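Local atomic coordinates of precorrin-2 dehydrogenase (Bacillus megaterium, PDB entry 3DFZ), a protein that catalyses the NAD-dependent dehydrogenation of precorrin-2 to sirohydrochlorin, a precursor of both siroheme and adenosylcobalamin made by the anaerobic route. Residues Q116-A121 against D126-I131; A133-G138 against E159-N164; T173-E178 against V210-F215. All blocks are in the same frame, centred on the assembly; numbering follows the deposited sequence.

Interaction 1 of 3, residues Q116-A121 against D126-I131; sequences QLVNMA and DGNIQI
V118 O accepts a hydrogen bond from the backbone N of I129 at 3.1 Å, and the CA atoms of N119 and I129 come within 4.6 Å. G127 CA makes a C-H...O contact with the same carbonyl. The amide of N128 bonds to the backbone of 116-118 at two points. Its OD1 takes the N-H of V118 at 2.9 Å, in the plane of the amide carbonyl and nearly straight (161°). Its ND2 gives a more bent bond to Q116 O, from above that carbonyl's plane. CG of N128 sits between its backbone N and carbonyl carbon (chi1 51°), which turns the amide back onto residues 116-118. ND2 of N119 reaches I129 O at 2.8 Å with an angle of 171°, and the acceptor lies in the plane of the N119 amide. Its OD1 is bonded to R46 NE, so both ends of this buried amide are held. CD1 of I131 lies against OD1 of N119, the side chains crossing at about a right angle. A water joins M120 N, G127 N and I129 O. On the apolar side, L117 CD2 meets I129 CD1 at 3.8 Å, and L117 also packs on L117 of the second subunit. The contact thus joins strand 117-120, an outermost strand of the parallel sheet within this chain, to the start of strand 129-137, where I129 and Q130 pair antiparallel across the dimer interface. It belongs to the Rossmann-type NAD-binding domain, with N119 near I42, a probable NAD-binding residue.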
loop_
_atom_site.group_PDB
_atom_site.type_symbol
_atom_site.label_atom_id
_atom_site.label_comp_id
_atom_site.label_asym_id
_atom_site.label_seq_id
_atom_site.Cartn_x
_atom_site.Cartn_y
_atom_site.Cartn_z
ATOM N N GLN B 116 5.444 -15.687 -4.799
ATOM C CA GLN B 116 6.613 -15.118 -4.078
ATOM C C GLN B 116 6.621 -13.592 -4.041
ATOM O O GLN B 116 6.835 -12.946 -5.081
ATOM C CB GLN B 116 7.932 -15.590 -4.719
ATOM C CG GLN B 116 9.229 -14.893 -4.198
ATOM C CD GLN B 116 9.622 -15.330 -2.775
ATOM O OE1 GLN B 116 9.964 -16.503 -2.543
ATOM N NE2 GLN B 116 9.545 -14.392 -1.813
ATOM N N LEU B 117 6.419 -13.012 -2.859
ATOM C CA LEU B 117 6.546 -11.567 -2.712
ATOM C C LEU B 117 7.933 -11.125 -3.093
ATOM O O LEU B 117 8.920 -11.608 -2.549
ATOM C CB LEU B 117 6.263 -11.106 -1.281
ATOM C CG LEU B 117 4.858 -11.210 -0.701
ATOM C CD1 LEU B 117 4.815 -10.341 0.540
ATOM C CD2 LEU B 117 3.772 -10.801 -1.745
ATOM N N VAL B 118 7.997 -10.197 -4.036
ATOM C CA VAL B 118 9.245 -9.646 -4.486
ATOM C C VAL B 118 9.073 -8.209 -4.949
ATOM O O VAL B 118 8.136 -7.873 -5.663
ATOM C CB VAL B 118 9.918 -10.513 -5.580
ATOM C CG1 VAL B 118 9.015 -10.679 -6.801
ATOM C CG2 VAL B 118 11.289 -9.942 -5.958
ATOM N N ASN B 119 9.995 -7.368 -4.513
ATOM C CA ASN B 119 10.078 -6.011 -4.977
ATOM C C ASN B 119 11.278 -5.890 -5.902
ATOM O O ASN B 119 12.415 -6.137 -5.510
ATOM C CB ASN B 119 10.184 -5.049 -3.786
ATOM C CG ASN B 119 10.441 -3.623 -4.217
ATOM O OD1 ASN B 119 11.432 -3.044 -3.828
ATOM N ND2 ASN B 119 9.562 -3.063 -5.047
ATOM N N MET B 120 11.018 -5.574 -7.157
ATOM C CA MET B 120 12.102 -5.423 -8.115
ATOM C C MET B 120 12.376 -3.940 -8.176
ATOM O O MET B 120 11.870 -3.238 -9.055
ATOM C CB MET B 120 11.698 -5.976 -9.481
ATOM C CG MET B 120 11.349 -7.452 -9.455
ATOM S SD MET B 120 12.835 -8.468 -9.491
ATOM C CE MET B 120 12.087 -10.095 -9.425
ATOM N N ALA B 121 13.135 -3.469 -7.191
ATOM C CA ALA B 121 13.363 -2.043 -6.971
ATOM C C ALA B 121 14.120 -1.430 -8.133
ATOM O O ALA B 121 13.831 -0.301 -8.562
ATOM C CB ALA B 121 14.109 -1.830 -5.653
ATOM N N ASP B 126 8.314 -4.851 -13.129
ATOM C CA ASP B 126 7.903 -4.942 -11.729
ATOM C C ASP B 126 7.992 -6.361 -11.181
ATOM O O ASP B 126 8.072 -7.341 -11.927
ATOM C CB ASP B 126 6.451 -4.440 -11.561
ATOM C CG ASP B 126 6.263 -2.953 -11.939
ATOM O OD1 ASP B 126 7.229 -2.146 -11.853
ATOM O OD2 ASP B 126 5.108 -2.601 -12.303
ATOM N N GLY B 127 7.984 -6.460 -9.859
ATOM C CA GLY B 127 7.684 -7.714 -9.180
ATOM C C GLY B 127 6.207 -7.636 -8.907
ATOM O O GLY B 127 5.478 -7.000 -9.660
ATOM N N ASN B 128 5.758 -8.248 -7.826
ATOM C CA ASN B 128 4.370 -8.068 -7.391
ATOM C C ASN B 128 4.263 -7.081 -6.225
ATOM O O ASN B 128 3.182 -6.850 -5.689
ATOM C CB ASN B 128 3.732 -9.423 -7.046
ATOM C CG ASN B 128 4.584 -10.240 -6.078
ATOM O OD1 ASN B 128 5.609 -9.765 -5.585
ATOM N ND2 ASN B 128 4.153 -11.469 -5.804
ATOM N N ILE B 129 5.407 -6.517 -5.830
ATOM C CA ILE B 129 5.469 -5.499 -4.778
ATOM C C ILE B 129 6.097 -4.217 -5.347
ATOM O O ILE B 129 7.164 -4.262 -5.971
ATOM C CB ILE B 129 6.257 -5.972 -3.485
ATOM C CG1 ILE B 129 5.632 -7.219 -2.827
ATOM C CG2 ILE B 129 6.401 -4.835 -2.484
ATOM C CD1 ILE B 129 4.237 -7.042 -2.240
ATOM N N GLN B 130 5.411 -3.091 -5.134
ATOM C CA GLN B 130 5.947 -1.763 -5.424
ATOM C C GLN B 130 5.993 -0.977 -4.129
ATOM O O GLN B 130 5.145 -1.149 -3.254
ATOM C CB GLN B 130 5.067 -1.005 -6.444
ATOM C CG GLN B 130 5.272 -1.360 -7.945
ATOM C CD GLN B 130 4.114 -0.829 -8.847
ATOM O OE1 GLN B 130 3.997 -1.211 -10.022
ATOM N NE2 GLN B 130 3.249 0.021 -8.278
ATOM N N ILE B 131 6.974 -0.099 -4.006
ATOM C CA ILE B 131 7.022 0.813 -2.875
ATOM C C ILE B 131 6.585 2.234 -3.284
ATOM O O ILE B 131 7.260 2.881 -4.095
ATOM C CB ILE B 131 8.391 0.792 -2.170
ATOM C CG1 ILE B 131 8.602 -0.589 -1.527
ATOM C CG2 ILE B 131 8.440 1.863 -1.071
ATOM C CD1 ILE B 131 9.957 -1.100 -1.676
HETATM O O HOH W 1 8.518 -4.511 -8.138
#

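Interaction 2 of 3, residues A133-G138 against E159-N164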
loop_
_atom_site.group_PDB
_atom_site.type_symbol
_atom_site.label_atom_id
_atom_site.label_comp_id
_atom_site.label_asym_id
_atom_site.label_seq_id
_atom_site.Cartn_x
_atom_site.Cartn_y
_atom_site.Cartn_z
ATOM N N ALA B 133 5.551 6.396 -3.025
ATOM C CA ALA B 133 6.150 7.543 -2.333
ATOM C C ALA B 133 5.341 7.734 -1.067
ATOM O O ALA B 133 4.150 7.398 -1.026
ATOM C CB ALA B 133 6.130 8.827 -3.205
ATOM N N GLN B 134 5.985 8.212 -0.015
ATOM C CA GLN B 134 5.279 8.423 1.235
ATOM C C GLN B 134 5.801 9.665 1.871
ATOM O O GLN B 134 6.980 9.989 1.737
ATOM C CB GLN B 134 5.525 7.252 2.202
ATOM C CG GLN B 134 4.919 5.924 1.780
ATOM C CD GLN B 134 5.635 4.751 2.392
ATOM O OE1 GLN B 134 5.668 4.602 3.624
ATOM N NE2 GLN B 134 6.221 3.900 1.539
ATOM N N PHE B 135 4.927 10.368 2.577
ATOM C CA PHE B 135 5.391 11.336 3.572
ATOM C C PHE B 135 4.500 11.208 4.764
ATOM O O PHE B 135 3.403 10.656 4.693
ATOM C CB PHE B 135 5.475 12.797 3.055
ATOM C CG PHE B 135 4.129 13.475 2.902
ATOM C CD1 PHE B 135 3.591 14.240 3.942
ATOM C CD2 PHE B 135 3.393 13.320 1.740
ATOM C CE1 PHE B 135 2.328 14.842 3.817
ATOM C CE2 PHE B 135 2.151 13.922 1.610
ATOM C CZ PHE B 135 1.614 14.680 2.656
ATOM N N SER B 136 4.994 11.722 5.870
ATOM C CA SER B 136 4.339 11.581 7.134
ATOM C C SER B 136 4.166 12.986 7.687
ATOM O O SER B 136 4.999 13.855 7.428
ATOM C CB SER B 136 5.225 10.725 8.045
ATOM O OG SER B 136 4.452 10.045 9.024
ATOM N N ARG B 137 3.072 13.218 8.401
ATOM C CA ARG B 137 2.983 14.354 9.349
ATOM C C ARG B 137 2.644 13.793 10.715
ATOM O O ARG B 137 1.485 13.603 11.044
ATOM C CB ARG B 137 1.929 15.403 8.922
ATOM C CG ARG B 137 2.246 16.119 7.624
ATOM C CD ARG B 137 3.549 16.942 7.690
ATOM N NE ARG B 137 3.699 17.699 6.455
ATOM C CZ ARG B 137 4.802 18.314 6.069
ATOM N NH1 ARG B 137 5.905 18.251 6.814
ATOM N NH2 ARG B 137 4.805 18.995 4.929
ATOM N N GLY B 138 3.671 13.484 11.494
ATOM C CA GLY B 138 3.490 12.772 12.759
ATOM C C GLY B 138 2.942 11.404 12.446
ATOM O O GLY B 138 3.495 10.672 11.614
ATOM N N GLU B 159 4.817 16.495 -3.419
ATOM C CA GLU B 159 5.031 17.923 -3.171
ATOM C C GLU B 159 3.721 18.729 -3.045
ATOM O O GLU B 159 3.607 19.604 -2.162
ATOM C CB GLU B 159 5.879 18.546 -4.279
ATOM C CG GLU B 159 7.304 18.068 -4.296
ATOM C CD GLU B 159 8.080 18.562 -5.491
ATOM O OE1 GLU B 159 7.467 19.079 -6.467
ATOM O OE2 GLU B 159 9.321 18.436 -5.429
ATOM N N ASP B 160 2.753 18.460 -3.923
ATOM C CA ASP B 160 1.457 19.142 -3.840
ATOM C C ASP B 160 0.726 18.767 -2.528
ATOM O O ASP B 160 0.218 19.639 -1.825
ATOM C CB ASP B 160 0.599 18.961 -5.121
ATOM C CG ASP B 160 1.339 19.398 -6.451
ATOM O OD1 ASP B 160 2.369 20.135 -6.443
ATOM O OD2 ASP B 160 0.891 18.975 -7.554
ATOM N N LEU B 161 0.763 17.495 -2.138
ATOM C CA LEU B 161 0.170 17.044 -0.870
ATOM C C LEU B 161 0.915 17.522 0.372
ATOM O O LEU B 161 0.317 17.766 1.423
ATOM C CB LEU B 161 0.087 15.520 -0.837
ATOM C CG LEU B 161 -0.664 14.728 -1.904
ATOM C CD1 LEU B 161 -0.199 13.293 -1.892
ATOM C CD2 LEU B 161 -2.144 14.776 -1.688
ATOM N N SER B 162 2.236 17.606 0.265
ATOM C CA SER B 162 3.076 18.202 1.311
ATOM C C SER B 162 2.687 19.641 1.613
ATOM O O SER B 162 2.612 20.029 2.785
ATOM C CB SER B 162 4.539 18.187 0.883
ATOM O OG SER B 162 5.159 16.988 1.277
ATOM N N SER B 163 2.478 20.414 0.544
ATOM C CA SER B 163 1.945 21.783 0.578
ATOM C C SER B 163 0.632 21.866 1.376
ATOM O O SER B 163 0.586 22.551 2.407
ATOM C CB SER B 163 1.749 22.259 -0.866
ATOM O OG SER B 163 1.436 23.635 -0.993
ATOM N N ASN B 164 -0.406 21.138 0.934
ATOM C CA ASN B 164 -1.732 21.123 1.588
ATOM C C ASN B 164 -1.836 20.585 3.004
ATOM O O ASN B 164 -2.656 21.052 3.806
ATOM C CB ASN B 164 -2.758 20.425 0.716
ATOM C CG ASN B 164 -3.062 21.212 -0.549
ATOM O OD1 ASN B 164 -3.225 22.450 -0.510
ATOM N ND2 ASN B 164 -3.152 20.506 -1.679
#
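The F135 ring carries S162 OG over one face, 3.9 Å above the plane and over the ring centre, while S162 O lies at the edge of the R137 guanidinium, near its plane. This is strand-on-helix packing in the central part of the protein. Strand segment 133-137 and the end of helix 151-164 (residues 159-164) run almost parallel, at 10°, with their axes 9.7 Å apart. F135 and R137 both point from the strand toward the helix. CG of F135 sits between its backbone N and carbonyl carbon (chi1 74°), which sets the ring against the helix turn at L161 and S162. CE2 touches L161 CB at 3.6 Å, and the two side chains cross at about a right angle. L161 itself continues onto L161 of the second subunit. The hydroxyl over the ring also has a weak bond to K158 O, one turn back. R137 bends at chi2 and brings its guanidinium to the last turn of the helix. Its NE bonds to Y165 O, just beyond the segment. Beside it, NH2 gives a hydrogen bond to S162 O at 3.2 Å, with an N-H...O angle of 153°.

Interaction 3 of 3, residues T173-E178 against V210-F215; sequences TQFLYE and VKQREF
Two helices of the C-terminal helical domain meet here, 168-184 and 209-218, and the contact is centred on the ring of F175. The CA atoms of F175 and Q212 are 7.1 Å apart. The side chain of Q212 lies across one face of the F175 ring. CG of Q212 stands over the ring centre, 3.6 Å from the centroid and 13° off the ring normal, which makes a CH-pi contact. The amide follows the same face outward. Its plane is only 16° from that of the ring, so the two flat groups are stacked, with CD of Q212 3.5 Å from CG of F175. OE1 of Q212 ends beside CB of F175 at 3.4 Å. The chain of Q212 is extended beyond CG, and this lets it run from over the ring to the root of the phenylalanine. CG of F175 is anti to its backbone N (chi1 161°), and the ring reaches across to helix 209-218. There CE1 also meets the backbone of Q212, at 3.5 Å from its O. One turn further along, F215 comes to the far end of the ring. Its CD2 touches F175 CZ at 3.9 Å, and the two side chains cross at about a right angle. All three residues are buried. NE2 of Q212 gives bonds to Y205 O and Q171 OE1, both outside the two segments. These bonds probably help to keep the amide flat over the ring. Y205, from helix 203-207, and I200 pack on both F175 and F215. Helix 190-199 adds L196 and E199 against F215, while Y172 of helix 168-184 packs on Q212.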
loop_
_atom_site.group_PDB
_atom_site.type_symbol
_atom_site.label_atom_id
_atom_site.label_comp_id
_atom_site.label_asym_id
_atom_site.label_seq_id
_atom_site.Cartn_x
_atom_site.Cartn_y
_atom_site.Cartn_z
ATOM N N THR B 173 -2.469 15.266 14.824
ATOM C CA THR B 173 -2.661 13.821 15.006
ATOM C C THR B 173 -2.142 13.387 16.370
ATOM O O THR B 173 -2.536 12.337 16.875
ATOM C CB THR B 173 -2.056 12.969 13.857
ATOM O OG1 THR B 173 -0.670 13.328 13.637
ATOM C CG2 THR B 173 -2.855 13.215 12.591
ATOM N N GLN B 174 -1.285 14.216 16.971
ATOM C CA GLN B 174 -0.879 14.008 18.358
ATOM C C GLN B 174 -2.024 14.318 19.303
ATOM O O GLN B 174 -2.266 13.552 20.235
ATOM C CB GLN B 174 0.403 14.807 18.725
ATOM C CG GLN B 174 0.806 14.747 20.220
ATOM C CD GLN B 174 1.136 13.320 20.753
ATOM O OE1 GLN B 174 1.574 12.437 20.007
ATOM N NE2 GLN B 174 0.928 13.116 22.051
ATOM N N PHE B 175 -2.702 15.458 19.095
ATOM C CA PHE B 175 -3.976 15.730 19.799
ATOM C C PHE B 175 -4.972 14.588 19.615
ATOM O O PHE B 175 -5.548 14.099 20.582
ATOM C CB PHE B 175 -4.602 17.065 19.328
ATOM C CG PHE B 175 -6.099 17.211 19.650
ATOM C CD1 PHE B 175 -6.527 17.530 20.938
ATOM C CD2 PHE B 175 -7.065 17.032 18.656
ATOM C CE1 PHE B 175 -7.907 17.666 21.245
ATOM C CE2 PHE B 175 -8.460 17.172 18.953
ATOM C CZ PHE B 175 -8.872 17.495 20.253
ATOM N N LEU B 176 -5.195 14.184 18.366
ATOM C CA LEU B 176 -6.189 13.135 18.075
ATOM C C LEU B 176 -5.853 11.822 18.721
ATOM O O LEU B 176 -6.755 11.070 19.095
ATOM C CB LEU B 176 -6.370 12.915 16.555
ATOM C CG LEU B 176 -6.982 14.072 15.752
ATOM C CD1 LEU B 176 -6.926 13.781 14.253
ATOM C CD2 LEU B 176 -8.418 14.317 16.202
ATOM N N TYR B 177 -4.559 11.519 18.813
ATOM C CA TYR B 177 -4.097 10.263 19.428
ATOM C C TYR B 177 -4.437 10.252 20.923
ATOM O O TYR B 177 -5.053 9.292 21.415
ATOM C CB TYR B 177 -2.593 10.037 19.193
ATOM C CG TYR B 177 -2.124 8.677 19.717
ATOM C CD1 TYR B 177 -2.401 7.500 19.005
ATOM C CD2 TYR B 177 -1.437 8.572 20.918
ATOM C CE1 TYR B 177 -2.008 6.273 19.481
ATOM C CE2 TYR B 177 -1.035 7.362 21.395
ATOM C CZ TYR B 177 -1.322 6.201 20.684
ATOM O OH TYR B 177 -0.913 4.971 21.165
ATOM N N GLU B 178 -4.068 11.324 21.633
ATOM C CA GLU B 178 -4.422 11.464 23.045
ATOM C C GLU B 178 -5.934 11.382 23.270
ATOM O O GLU B 178 -6.378 10.725 24.193
ATOM C CB GLU B 178 -3.842 12.749 23.630
ATOM C CG GLU B 178 -4.137 12.989 25.101
ATOM C CD GLU B 178 -3.396 14.204 25.660
ATOM O OE1 GLU B 178 -2.474 14.740 24.987
ATOM O OE2 GLU B 178 -3.712 14.604 26.796
ATOM N N VAL B 210 -6.829 26.268 21.811
ATOM C CA VAL B 210 -7.872 26.447 22.827
ATOM C C VAL B 210 -8.911 25.336 22.662
ATOM O O VAL B 210 -9.235 24.636 23.613
ATOM C CB VAL B 210 -8.546 27.857 22.701
ATOM C CG1 VAL B 210 -9.897 27.943 23.404
ATOM C CG2 VAL B 210 -7.637 28.924 23.205
ATOM N N LYS B 211 -9.443 25.217 21.455
ATOM C CA LYS B 211 -10.434 24.204 21.109
ATOM C C LYS B 211 -9.950 22.835 21.575
ATOM O O LYS B 211 -10.687 22.096 22.243
ATOM C CB LYS B 211 -10.598 24.185 19.591
ATOM C CG LYS B 211 -11.760 23.384 19.047
ATOM C CD LYS B 211 -13.029 24.139 19.157
ATOM C CE LYS B 211 -14.161 23.384 18.506
ATOM N NZ LYS B 211 -15.374 24.205 18.352
ATOM N N GLN B 212 -8.700 22.517 21.214
ATOM C CA GLN B 212 -8.097 21.244 21.550
ATOM C C GLN B 212 -8.086 21.054 23.067
ATOM O O GLN B 212 -8.677 20.098 23.575
ATOM C CB GLN B 212 -6.678 21.141 20.969
ATOM C CG GLN B 212 -6.598 20.768 19.482
ATOM C CD GLN B 212 -5.189 20.570 19.068
ATOM O OE1 GLN B 212 -4.335 20.422 19.923
ATOM N NE2 GLN B 212 -4.911 20.578 17.758
ATOM N N ARG B 213 -7.459 21.994 23.774
ATOM C CA ARG B 213 -7.299 21.933 25.225
ATOM C C ARG B 213 -8.577 21.868 26.020
ATOM O O ARG B 213 -8.665 21.104 26.969
ATOM C CB ARG B 213 -6.438 23.088 25.720
ATOM C CG ARG B 213 -5.024 23.000 25.213
ATOM C CD ARG B 213 -4.340 24.343 25.264
ATOM N NE ARG B 213 -2.988 24.245 24.708
ATOM C CZ ARG B 213 -2.017 25.118 24.954
ATOM N NH1 ARG B 213 -2.248 26.199 25.711
ATOM N NH2 ARG B 213 -0.833 24.922 24.425
ATOM N N GLU B 214 -9.566 22.667 25.639
ATOM C CA GLU B 214 -10.894 22.625 26.267
ATOM C C GLU B 214 -11.631 21.301 26.047
ATOM O O GLU B 214 -12.460 20.930 26.868
ATOM C CB GLU B 214 -11.775 23.784 25.778
ATOM C CG GLU B 214 -11.226 25.148 26.117
ATOM C CD GLU B 214 -12.158 26.306 25.791
ATOM O OE1 GLU B 214 -13.095 26.180 24.936
ATOM O OE2 GLU B 214 -11.937 27.358 26.422
ATOM N N PHE B 215 -11.368 20.633 24.922
ATOM C CA PHE B 215 -11.948 19.318 24.656
ATOM C C PHE B 215 -11.291 18.236 25.515
ATOM O O PHE B 215 -11.987 17.359 26.043
ATOM C CB PHE B 215 -11.826 18.917 23.187
ATOM C CG PHE B 215 -12.466 17.593 22.886
ATOM C CD1 PHE B 215 -13.856 17.495 22.745
ATOM C CD2 PHE B 215 -11.695 16.433 22.795
ATOM C CE1 PHE B 215 -14.458 16.252 22.484
ATOM C CE2 PHE B 215 -12.282 15.210 22.543
ATOM C CZ PHE B 215 -13.670 15.113 22.392
#

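How the interactions relate
The three contacts follow one another along the chain, each closing before the next opens. Interactions 1 and 2 share strand 129-137, and their centres are 24 Å apart. That strand leads from the NAD-binding domain into the central part. Interactions 2 and 3 have centres 22 Å apart and are joined by successive helices, 151-164 and 168-184. They touch in a weak contact of R137 O with T173 OG1, at 3.4 Å. Interactions 1 and 3 lie on opposite sides of the chain's centre, 39 Å apart between centres, and do not touch. The chain is therefore elongated, with nucleotide-binding, central and helical parts in sequence. All three contacts touch the second subunit, so the dimer interface accompanies the chain through each part.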